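Local coordinates for 5-ketofructose reductase (Gluconobacter sp., PDB 7COK), which probably catalyses the reduction of 5-ketofructose to fructose with a nicotinamide cofactor, as a member of the shikimate dehydrogenase family, at residues 21-24 against 25-29. Numbering follows the deposited sequence.
Sequences NPTV and AMVEA
Thr23 and Val27, and Val24 and Glu28, meet one turn apart in the first turns of helix 23-34, a local i to i+4 contact at a helix N-terminus. The helix is the crossover of a beta-alpha-beta unit between strands 9-15 and 38-44, in what is probably the substrate-binding domain of the shikimate dehydrogenase fold. An Asx turn leads into it. Asn21 OD1 accepts from Thr23 N at 3.0 Å. The same Asn21 OD1 accepts from Thr23 OG1 at 2.7 Å, and the hydroxyl sits in the carboxamide plane on a lone pair. With OG1 beside its own backbone N (chi1 -59°), Thr23 offers both donors to this one oxygen. Pro22 is the N-cap residue, and its carbonyl starts the helical bonding: Met26 N reaches Pro22 O at 3.1 Å. Val27 N then bonds Thr23 O at 2.8 Å. Glu28 N bonds Val24 O in turn. The methyls Thr23 CG2 and Val27 CG2 touch at 3.8 Å, both side chains running the same way, against Tyr40. Met26 faces helices 248-264 and 270-281, while Phe6 of the second subunit packs on Pro22, Val24 and Ala25. The Glu28 carboxylate is shared: OE2 accepts from Tyr40 N, and OE1 forms a salt bridge with NH2 of Arg39 of the second subunit. Glu28 CD lies alongside the Val24 methyl CG2, 4.0 Å away.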
loop_
_atom_site.group_PDB
_atom_site.type_symbol
_atom_site.label_atom_id
_atom_site.label_comp_id
_atom_site.label_asym_id
_atom_site.label_seq_id
_atom_site.Cartn_x
_atom_site.Cartn_y
_atom_site.Cartn_z
ATOM N N ASN A 21 0.968 -5.265 -15.103
ATOM C CA ASN A 21 2.349 -5.081 -14.675
ATOM C C ASN A 21 2.723 -6.046 -13.545
ATOM O O ASN A 21 2.215 -5.924 -12.443
ATOM C CB ASN A 21 2.552 -3.622 -14.258
ATOM C CG ASN A 21 3.999 -3.267 -14.010
ATOM O OD1 ASN A 21 4.780 -4.052 -13.475
ATOM N ND2 ASN A 21 4.360 -2.038 -14.363
ATOM N N PRO A 22 3.615 -7.020 -13.811
ATOM C CA PRO A 22 3.885 -8.056 -12.798
ATOM C C PRO A 22 4.968 -7.705 -11.748
ATOM O O PRO A 22 5.375 -8.574 -10.979
ATOM C CB PRO A 22 4.341 -9.244 -13.648
ATOM C CG PRO A 22 4.960 -8.635 -14.842
ATOM C CD PRO A 22 4.370 -7.253 -15.054
ATOM N N THR A 23 5.435 -6.457 -11.730
ATOM C CA THR A 23 6.566 -6.041 -10.889
ATOM C C THR A 23 6.230 -6.310 -9.420
ATOM O O THR A 23 7.062 -6.797 -8.653
ATOM C CB THR A 23 6.913 -4.552 -11.125
ATOM O OG1 THR A 23 7.254 -4.357 -12.509
ATOM C CG2 THR A 23 8.094 -4.152 -10.304
ATOM N N VAL A 24 4.973 -6.049 -9.056
ATOM C CA VAL A 24 4.470 -6.326 -7.708
ATOM C C VAL A 24 4.789 -7.762 -7.262
ATOM O O VAL A 24 5.307 -7.962 -6.172
ATOM C CB VAL A 24 2.959 -5.953 -7.511
ATOM C CG1 VAL A 24 2.055 -6.669 -8.503
ATOM C CG2 VAL A 24 2.495 -6.247 -6.077
ATOM N N ALA A 25 4.502 -8.733 -8.122
ATOM C CA ALA A 25 4.707 -10.125 -7.775
ATOM C C ALA A 25 6.198 -10.436 -7.684
ATOM O O ALA A 25 6.646 -11.115 -6.764
ATOM C CB ALA A 25 4.020 -11.025 -8.790
ATOM N N MET A 26 6.963 -9.921 -8.638
ATOM C CA MET A 26 8.393 -10.139 -8.632
ATOM C C MET A 26 9.042 -9.588 -7.345
ATOM O O MET A 26 9.760 -10.282 -6.624
ATOM C CB MET A 26 9.014 -9.532 -9.882
ATOM C CG MET A 26 10.508 -9.767 -9.969
ATOM S SD MET A 26 11.271 -8.879 -11.318
ATOM C CE MET A 26 11.186 -7.181 -10.763
ATOM N N VAL A 27 8.777 -8.325 -7.064
ATOM C CA VAL A 27 9.420 -7.644 -5.965
ATOM C C VAL A 27 8.958 -8.255 -4.634
ATOM O O VAL A 27 9.781 -8.487 -3.788
ATOM C CB VAL A 27 9.151 -6.124 -6.036
ATOM C CG1 VAL A 27 9.647 -5.434 -4.783
ATOM C CG2 VAL A 27 9.853 -5.547 -7.263
ATOM N N GLU A 28 7.675 -8.577 -4.490
ATOM C CA GLU A 28 7.186 -9.127 -3.219
ATOM C C GLU A 28 7.722 -10.536 -3.022
ATOM O O GLU A 28 7.980 -10.926 -1.876
ATOM C CB GLU A 28 5.671 -9.052 -3.108
ATOM C CG GLU A 28 5.217 -7.617 -2.860
ATOM C CD GLU A 28 3.764 -7.494 -2.478
ATOM O OE1 GLU A 28 2.984 -8.439 -2.731
ATOM O OE2 GLU A 28 3.389 -6.445 -1.918
ATOM N N ALA A 29 7.953 -11.267 -4.115
ATOM C CA ALA A 29 8.583 -12.586 -3.968
ATOM C C ALA A 29 9.984 -12.432 -3.361
ATOM O O ALA A 29 10.392 -13.188 -2.456
ATOM C CB ALA A 29 8.610 -13.304 -5.298
#